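PDB 4OMF: F420-reducing hydrogenase, subunit beta from Methanothermobacter marburgensis, which carries FAD and an iron-sulfur cluster and is probably the subunit of the hydrogenase in which electrons from hydrogen reduce coenzyme F420. Local coordinates for residues K87-Y92 with R120-K125; C148-V153 with L177-K182. One frame throughout, in Å; residues are numbered along the deposited sequence.

How the contacts relate
Contact 1 comes first along the chain and is complete before contact 2 opens. Their centres lie 41 Å apart, on opposite sides of the centre of the chain, and their nearest atoms are about 30 Å from each other. Contact 1 joins the end of helix 85-89 to the loop that leads from helix 103-114 into strand 126-132 of the eight-stranded mixed sheet. Contact 2 sets the end of helix 140-150 against strand 176-180 of a separate, three-stranded antiparallel sheet. The two share no helix, strand or sheet. Both also meet chains of other proteins, contact 1 through more residues and two such chains, so opposite sides of the subunit are packed into the assembly.

Contact 1. Residues K87-Y92 with R120-K125; sequences KAVRQY and RFLADK
Arg120 O is gripped by both terminal nitrogens of Arg90, which reaches it end-on. NH2 of Arg90 lies 2.9 Å from Arg120 O, and NH1 of Arg90 lies 3.0 Å from that same Arg120 O. The oxygen sits in the guanidinium plane, and both nitrogens come to it from one face of its carbonyl plane, somewhat off that plane. Neither bond is straight: the N-H...O angles are 143° for NH1 and 149° for NH2, as expected when two donors share one acceptor. A bend at chi2 (-68°) turns the Arg90 chain so that its end nears the loop. The two guanidinium planes stand almost perpendicular. Arg90 NE bonds to the backbone of another protein's chain, and its NH2 also meets an acidic side chain there. Arg120 likewise has acidic partners on two other protein chains.

The next carbonyl is used from within the loop. Lys125 NZ donates to Phe121 O at 2.9 Å. The same NZ gives a bond to a water, which in turn donates to Val89 O, so the lysine end is linked to helix 85-89 as well. Next to these polar groups, CG1 of Val89 packs 3.7 Å from CD1 of Leu122. The same CG1 lies 3.8 Å from CD of Lys125, whose extended chain runs past the valine.

A leucine in place of Arg90 would probably leave Arg120 O without its paired donors and cost the acidic side chain of the neighbouring protein its mate. The joint thus combines two arginine bonds to one main-chain oxygen, a lysine-water bridge and a small apolar patch, while nearby acidic groups of other chains probably offset the gathered positive charge.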
ATOM      1  N   LYS C  87     -12.150  15.436  13.637  1.00 19.44           N
ATOM      2  CA  LYS C  87     -13.576  15.114  13.572  1.00 17.92           C
ATOM      3  C   LYS C  87     -14.385  16.113  14.442  1.00 17.12           C
ATOM      4  O   LYS C  87     -15.496  16.545  14.092  1.00 17.47           O
ATOM      5  CB  LYS C  87     -13.838  13.681  14.036  1.00 24.17           C
ATOM      6  CG  LYS C  87     -15.285  13.235  13.874  1.00 35.96           C
ATOM      7  CD  LYS C  87     -15.567  12.756  12.450  1.00 41.49           C
ATOM      8  CE  LYS C  87     -17.063  12.496  12.189  1.00 46.15           C
ATOM      9  NZ  LYS C  87     -17.720  11.695  13.253  1.00 51.53           N
ATOM     10  N   ALA C  88     -13.816  16.466  15.584  1.00 16.36           N
ATOM     11  CA  ALA C  88     -14.511  17.328  16.530  1.00 14.77           C
ATOM     12  C   ALA C  88     -14.812  18.694  15.930  1.00 15.85           C
ATOM     13  O   ALA C  88     -15.856  19.268  16.214  1.00 17.01           O
ATOM     14  CB  ALA C  88     -13.688  17.464  17.823  1.00 17.39           C
ATOM     15  N   VAL C  89     -13.950  19.186  15.042  1.00 14.89           N
ATOM     16  CA  VAL C  89     -14.189  20.516  14.471  1.00 15.14           C
ATOM     17  C   VAL C  89     -14.845  20.427  13.082  1.00 15.35           C
ATOM     18  O   VAL C  89     -15.175  21.457  12.477  1.00 17.56           O
ATOM     19  CB  VAL C  89     -12.895  21.344  14.396  1.00 15.65           C
ATOM     20  CG1 VAL C  89     -12.309  21.571  15.820  1.00 17.00           C
ATOM     21  CG2 VAL C  89     -11.861  20.690  13.469  1.00 16.00           C
ATOM     22  N   ARG C  90     -15.050  19.211  12.579  1.00 15.63           N
ATOM     23  CA  ARG C  90     -15.792  19.059  11.326  1.00 16.13           C
ATOM     24  C   ARG C  90     -17.250  18.736  11.636  1.00 15.90           C
ATOM     25  O   ARG C  90     -18.008  19.645  11.955  1.00 16.17           O
ATOM     26  CB  ARG C  90     -15.134  18.016  10.429  1.00 15.45           C
ATOM     27  CG  ARG C  90     -13.664  18.385  10.101  1.00 15.23           C
ATOM     28  CD  ARG C  90     -13.537  19.617   9.203  1.00 17.29           C
ATOM     29  NE  ARG C  90     -12.230  19.598   8.543  1.00 16.30           N
ATOM     30  CZ  ARG C  90     -11.225  20.422   8.833  1.00 20.26           C
ATOM     31  NH1 ARG C  90     -11.367  21.375   9.748  1.00 20.10           N
ATOM     32  NH2 ARG C  90     -10.081  20.303   8.181  1.00 15.27           N
ATOM     33  N   GLN C  91     -17.653  17.464  11.569  1.00 15.92           N
ATOM     34  CA  GLN C  91     -19.080  17.167  11.700  1.00 16.77           C
ATOM     35  C   GLN C  91     -19.650  17.509  13.072  1.00 16.42           C
ATOM     36  O   GLN C  91     -20.848  17.759  13.181  1.00 16.87           O
ATOM     37  CB  GLN C  91     -19.370  15.688  11.383  1.00 16.41           C
ATOM     38  CG  GLN C  91     -19.281  15.348   9.889  1.00 18.01           C
ATOM     39  CD  GLN C  91     -17.866  15.061   9.411  1.00 21.96           C
ATOM     40  OE1 GLN C  91     -16.906  15.079  10.183  1.00 20.06           O
ATOM     41  NE2 GLN C  91     -17.734  14.808   8.119  1.00 26.60           N
ATOM     42  N   TYR C  92     -18.835  17.519  14.125  1.00 16.89           N
ATOM     43  CA  TYR C  92     -19.405  17.892  15.437  1.00 17.09           C
ATOM     44  C   TYR C  92     -19.645  19.405  15.544  1.00 19.09           C
ATOM     45  O   TYR C  92     -20.397  19.863  16.424  1.00 18.22           O
ATOM     46  CB  TYR C  92     -18.516  17.426  16.590  1.00 15.88           C
ATOM     47  CG  TYR C  92     -18.598  15.935  16.853  1.00 18.02           C
ATOM     48  CD1 TYR C  92     -19.474  15.429  17.809  1.00 21.34           C
ATOM     49  CD2 TYR C  92     -17.800  15.041  16.150  1.00 18.52           C
ATOM     50  CE1 TYR C  92     -19.557  14.057  18.052  1.00 21.56           C
ATOM     51  CE2 TYR C  92     -17.871  13.670  16.395  1.00 21.61           C
ATOM     52  CZ  TYR C  92     -18.752  13.195  17.344  1.00 24.46           C
ATOM     53  OH  TYR C  92     -18.815  11.842  17.578  1.00 29.22           O
ATOM     54  N   ARG C 120      -6.048  21.717   8.276  1.00 16.88           N
ATOM     55  CA  ARG C 120      -6.803  22.921   7.939  1.00 16.13           C
ATOM     56  C   ARG C 120      -7.804  23.302   9.033  1.00 16.20           C
ATOM     57  O   ARG C 120      -8.602  22.478   9.403  1.00 17.38           O
ATOM     58  CB  ARG C 120      -7.545  22.673   6.609  1.00 16.17           C
ATOM     59  CG  ARG C 120      -8.577  23.706   6.179  1.00 16.12           C
ATOM     60  CD  ARG C 120      -9.320  23.140   4.946  1.00 16.32           C
ATOM     61  NE  ARG C 120     -10.549  23.893   4.662  1.00 19.79           N
ATOM     62  CZ  ARG C 120     -10.705  24.766   3.670  1.00 20.02           C
ATOM     63  NH1 ARG C 120      -9.727  25.002   2.801  1.00 18.20           N
ATOM     64  NH2 ARG C 120     -11.871  25.392   3.536  1.00 17.29           N
ATOM     65  N   PHE C 121      -7.741  24.544   9.526  1.00 15.66           N
ATOM     66  CA  PHE C 121      -8.733  25.111  10.455  1.00 17.11           C
ATOM     67  C   PHE C 121      -9.016  24.218  11.674  1.00 19.16           C
ATOM     68  O   PHE C 121     -10.179  23.888  11.984  1.00 18.85           O
ATOM     69  CB  PHE C 121     -10.044  25.405   9.712  1.00 16.68           C
ATOM     70  CG  PHE C 121      -9.893  26.366   8.544  1.00 20.39           C
ATOM     71  CD1 PHE C 121      -8.871  27.306   8.519  1.00 21.89           C
ATOM     72  CD2 PHE C 121     -10.777  26.327   7.481  1.00 21.01           C
ATOM     73  CE1 PHE C 121      -8.736  28.197   7.448  1.00 21.08           C
ATOM     74  CE2 PHE C 121     -10.646  27.230   6.402  1.00 20.47           C
ATOM     75  CZ  PHE C 121      -9.621  28.158   6.401  1.00 18.35           C
ATOM     76  N   LEU C 122      -7.943  23.830  12.353  1.00 16.19           N
ATOM     77  CA  LEU C 122      -8.047  23.170  13.651  1.00 17.79           C
ATOM     78  C   LEU C 122      -7.234  23.900  14.714  1.00 19.31           C
ATOM     79  O   LEU C 122      -7.713  24.101  15.826  1.00 20.77           O
ATOM     80  CB  LEU C 122      -7.603  21.709  13.554  1.00 17.07           C
ATOM     81  CG  LEU C 122      -7.379  21.037  14.922  1.00 19.66           C
ATOM     82  CD1 LEU C 122      -8.693  21.038  15.743  1.00 22.10           C
ATOM     83  CD2 LEU C 122      -6.897  19.635  14.719  1.00 22.50           C
ATOM     84  N   ALA C 123      -6.023  24.336  14.360  1.00 18.60           N
ATOM     85  CA  ALA C 123      -5.055  24.805  15.363  1.00 19.97           C
ATOM     86  C   ALA C 123      -5.606  25.882  16.303  1.00 19.94           C
ATOM     87  O   ALA C 123      -5.438  25.801  17.519  1.00 25.05           O
ATOM     88  CB  ALA C 123      -3.814  25.310  14.673  1.00 18.37           C
ATOM     89  N   ASP C 124      -6.294  26.876  15.754  1.00 17.65           N
ATOM     90  CA  ASP C 124      -6.758  27.976  16.584  1.00 25.47           C
ATOM     91  C   ASP C 124      -8.042  27.645  17.352  1.00 23.17           C
ATOM     92  O   ASP C 124      -8.482  28.420  18.197  1.00 24.81           O
ATOM     93  CB  ASP C 124      -6.960  29.221  15.718  1.00 32.48           C
ATOM     94  CG  ASP C 124      -5.673  29.667  15.053  1.00 46.81           C
ATOM     95  OD1 ASP C 124      -4.627  29.680  15.745  1.00 49.16           O
ATOM     96  OD2 ASP C 124      -5.694  29.977  13.841  1.00 55.48           O
ATOM     97  N   LYS C 125      -8.631  26.491  17.067  1.00 19.34           N
ATOM     98  CA  LYS C 125      -9.857  26.090  17.760  1.00 15.63           C
ATOM     99  C   LYS C 125      -9.613  25.416  19.096  1.00 20.59           C
ATOM    100  O   LYS C 125     -10.546  25.251  19.880  1.00 22.05           O
ATOM    101  CB  LYS C 125     -10.679  25.169  16.847  1.00 16.95           C
ATOM    102  CG  LYS C 125     -11.278  25.976  15.693  1.00 18.95           C
ATOM    103  CD  LYS C 125     -11.869  25.111  14.609  1.00 21.36           C
ATOM    104  CE  LYS C 125     -12.259  25.962  13.382  1.00 19.07           C
ATOM    105  NZ  LYS C 125     -12.820  25.073  12.317  1.00 18.78           N
TER
HETATM  106  O   HOH W   1     -15.163  24.015  13.545  1.00 17.36           O

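Contact 2. Residues C148-V153 with L177-K182; sequences CEKLGV and LTLPLK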
ATOM      1  N   CYS C 148      -5.007 -10.396  34.965  1.00 21.46           N
ATOM      2  CA  CYS C 148      -5.574 -11.727  34.775  1.00 20.20           C
ATOM      3  C   CYS C 148      -4.621 -12.853  35.151  1.00 24.96           C
ATOM      4  O   CYS C 148      -5.064 -13.921  35.568  1.00 29.05           O
ATOM      5  CB  CYS C 148      -6.031 -11.916  33.327  1.00 19.83           C
ATOM      6  SG  CYS C 148      -7.201 -10.682  32.745  1.00 25.87           S
ATOM      7  N   GLU C 149      -3.322 -12.625  34.983  1.00 19.53           N
ATOM      8  CA  GLU C 149      -2.345 -13.691  35.195  1.00 25.97           C
ATOM      9  C   GLU C 149      -1.661 -13.516  36.551  1.00 26.28           C
ATOM     10  O   GLU C 149      -1.796 -14.377  37.413  1.00 25.08           O
ATOM     11  CB  GLU C 149      -1.312 -13.721  34.064  1.00 22.50           C
ATOM     12  CG  GLU C 149      -1.942 -13.782  32.675  1.00 22.27           C
ATOM     13  CD  GLU C 149      -2.632 -15.108  32.375  1.00 26.04           C
ATOM     14  OE1 GLU C 149      -3.616 -15.094  31.614  1.00 31.53           O
ATOM     15  OE2 GLU C 149      -2.185 -16.165  32.868  1.00 25.66           O
ATOM     16  N   LYS C 150      -0.939 -12.412  36.752  1.00 19.83           N
ATOM     17  CA  LYS C 150      -0.218 -12.247  38.014  1.00 21.01           C
ATOM     18  C   LYS C 150      -1.152 -12.131  39.227  1.00 24.57           C
ATOM     19  O   LYS C 150      -0.932 -12.776  40.259  1.00 25.71           O
ATOM     20  CB  LYS C 150       0.697 -11.024  37.953  1.00 24.02           C
ATOM     21  CG  LYS C 150       1.853 -11.183  36.965  1.00 25.62           C
ATOM     22  CD  LYS C 150       2.647  -9.909  36.834  1.00 29.73           C
ATOM     23  CE  LYS C 150       4.034 -10.165  36.263  1.00 36.08           C
ATOM     24  NZ  LYS C 150       4.980 -10.740  37.281  1.00 34.20           N
ATOM     25  N   LEU C 151      -2.186 -11.305  39.122  1.00 24.60           N
ATOM     26  CA  LEU C 151      -3.040 -11.048  40.285  1.00 23.67           C
ATOM     27  C   LEU C 151      -4.236 -12.009  40.366  1.00 24.12           C
ATOM     28  O   LEU C 151      -4.958 -12.030  41.360  1.00 24.99           O
ATOM     29  CB  LEU C 151      -3.530  -9.597  40.279  1.00 23.70           C
ATOM     30  CG  LEU C 151      -2.407  -8.567  40.473  1.00 26.76           C
ATOM     31  CD1 LEU C 151      -2.920  -7.140  40.402  1.00 26.15           C
ATOM     32  CD2 LEU C 151      -1.693  -8.825  41.811  1.00 21.18           C
ATOM     33  N   GLY C 152      -4.454 -12.787  39.315  1.00 21.04           N
ATOM     34  CA  GLY C 152      -5.467 -13.828  39.366  1.00 24.55           C
ATOM     35  C   GLY C 152      -6.918 -13.375  39.443  1.00 28.02           C
ATOM     36  O   GLY C 152      -7.767 -14.063  40.023  1.00 21.98           O
ATOM     37  N   VAL C 153      -7.226 -12.210  38.889  1.00 21.25           N
ATOM     38  CA  VAL C 153      -8.637 -11.866  38.709  1.00 20.88           C
ATOM     39  C   VAL C 153      -8.890 -11.703  37.209  1.00 26.42           C
ATOM     40  O   VAL C 153      -8.350 -12.475  36.417  1.00 26.81           O
ATOM     41  CB  VAL C 153      -9.041 -10.606  39.527  1.00 21.10           C
ATOM     42  CG1 VAL C 153      -8.999 -10.952  41.020  1.00 24.14           C
ATOM     43  CG2 VAL C 153      -8.113  -9.425  39.235  1.00 23.24           C
ATOM     44  N   LEU C 177      -5.521  -5.280  45.408  1.00 22.82           N
ATOM     45  CA  LEU C 177      -4.420  -6.158  45.004  1.00 22.07           C
ATOM     46  C   LEU C 177      -3.285  -5.331  44.426  1.00 24.53           C
ATOM     47  O   LEU C 177      -3.527  -4.356  43.709  1.00 26.16           O
ATOM     48  CB  LEU C 177      -4.895  -7.177  43.957  1.00 24.32           C
ATOM     49  CG  LEU C 177      -6.131  -7.984  44.339  1.00 29.46           C
ATOM     50  CD1 LEU C 177      -6.675  -8.734  43.136  1.00 29.15           C
ATOM     51  CD2 LEU C 177      -5.758  -8.956  45.438  1.00 27.53           C
ATOM     52  N   THR C 178      -2.045  -5.709  44.708  1.00 24.70           N
ATOM     53  CA  THR C 178      -0.930  -4.911  44.192  1.00 23.84           C
ATOM     54  C   THR C 178       0.216  -5.752  43.642  1.00 24.54           C
ATOM     55  O   THR C 178       0.371  -6.936  43.976  1.00 28.04           O
ATOM     56  CB  THR C 178      -0.345  -3.968  45.280  1.00 28.25           C
ATOM     57  OG1 THR C 178       0.238  -4.754  46.325  1.00 30.30           O
ATOM     58  CG2 THR C 178      -1.427  -3.074  45.883  1.00 29.10           C
ATOM     59  N   LEU C 179       1.012  -5.101  42.803  1.00 23.45           N
ATOM     60  CA  LEU C 179       2.266  -5.616  42.274  1.00 26.01           C
ATOM     61  C   LEU C 179       3.325  -4.540  42.499  1.00 30.53           C
ATOM     62  O   LEU C 179       3.017  -3.352  42.401  1.00 26.44           O
ATOM     63  CB  LEU C 179       2.167  -5.915  40.768  1.00 25.70           C
ATOM     64  CG  LEU C 179       1.310  -7.056  40.258  1.00 29.23           C
ATOM     65  CD1 LEU C 179       1.259  -7.012  38.730  1.00 28.99           C
ATOM     66  CD2 LEU C 179       1.841  -8.403  40.739  1.00 31.92           C
ATOM     67  N   PRO C 180       4.574  -4.944  42.776  1.00 25.53           N
ATOM     68  CA  PRO C 180       5.642  -3.929  42.769  1.00 24.70           C
ATOM     69  C   PRO C 180       5.748  -3.303  41.389  1.00 26.62           C
ATOM     70  O   PRO C 180       5.667  -4.012  40.380  1.00 25.21           O
ATOM     71  CB  PRO C 180       6.910  -4.729  43.115  1.00 26.73           C
ATOM     72  CG  PRO C 180       6.403  -6.030  43.724  1.00 28.59           C
ATOM     73  CD  PRO C 180       5.067  -6.296  43.097  1.00 22.66           C
ATOM     74  N   LEU C 181       5.907  -1.992  41.321  1.00 24.62           N
ATOM     75  CA  LEU C 181       5.896  -1.342  40.019  1.00 27.27           C
ATOM     76  C   LEU C 181       7.082  -1.810  39.169  1.00 25.19           C
ATOM     77  O   LEU C 181       6.982  -1.909  37.946  1.00 27.52           O
ATOM     78  CB  LEU C 181       5.916   0.172  40.193  1.00 28.11           C
ATOM     79  CG  LEU C 181       5.505   1.027  39.005  1.00 32.29           C
ATOM     80  CD1 LEU C 181       4.123   0.649  38.519  1.00 28.90           C
ATOM     81  CD2 LEU C 181       5.551   2.486  39.437  1.00 32.11           C
ATOM     82  N   LYS C 182       8.209  -2.119  39.809  1.00 26.78           N
ATOM     83  CA  LYS C 182       9.355  -2.585  39.038  1.00 32.71           C
ATOM     84  C   LYS C 182       9.025  -3.893  38.314  1.00 34.11           C
ATOM     85  O   LYS C 182       9.678  -4.249  37.335  1.00 36.80           O
ATOM     86  CB  LYS C 182      10.593  -2.766  39.921  1.00 39.51           C
ATOM     87  CG  LYS C 182      10.691  -4.090  40.651  1.00 45.99           C
ATOM     88  CD  LYS C 182      11.991  -4.147  41.465  1.00 51.07           C
ATOM     89  CE  LYS C 182      12.197  -5.513  42.118  1.00 54.82           C
ATOM     90  NZ  LYS C 182      13.468  -5.580  42.907  1.00 58.62           N
TER
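Leu151 and Leu179 pack where the end of helix 140-150 lies against the outermost strand, within this chain, of a three-stranded antiparallel sheet. That strand, 176-180, turns alternate side chains to the helix end: Leu177 and Leu179 face it, and Thr178 points away. The touching parts run in nearly opposite directions, 161° apart. No hydrogen bond crosses between them, and the joint is made by hydrophobic packing.

The well-covered part centres on Leu151 and the buried Leu179. The CG of Leu151 is anti to the carbonyl carbon (chi1 -66°), and chi2 near 180° sends CD1 on in line with the chain toward Leu177, while CD2 branches off to Leu179 and Thr178 O. CD2 of Leu151 comes within 3.7 Å of CD2 of Leu179, and the two side chains cross at a slant. The same methyl of Leu151 lies 3.5 Å from Thr178 O, a carbon against a main-chain oxygen. CD1 of Leu151 is 4.1 Å from CB of Leu177, the two side chains lying alongside each other and pointing opposite ways. Val170 of the middle strand touches both Leu151 and Leu177. Phe146, from an earlier turn of the helix, packs on Leu179.

Lys150 forms the edge toward solvent, at similar distances but over less surface. It crosses Leu179 at about a right angle and touches it with its aliphatic stem alone, CD of Lys150 being 3.7 Å from CD1 of Leu179. Its ammonium group makes a salt bridge with Glu183, just beyond the strand. At the other end Gly152 is the first residue to leave helical angles, with positive phi (68°), and Val153 follows with its side chain toward the strand. There Val153 and Leu177 meet tip to tip over a small area, with CG1 of Val153 3.8 Å from CD1 of Leu177.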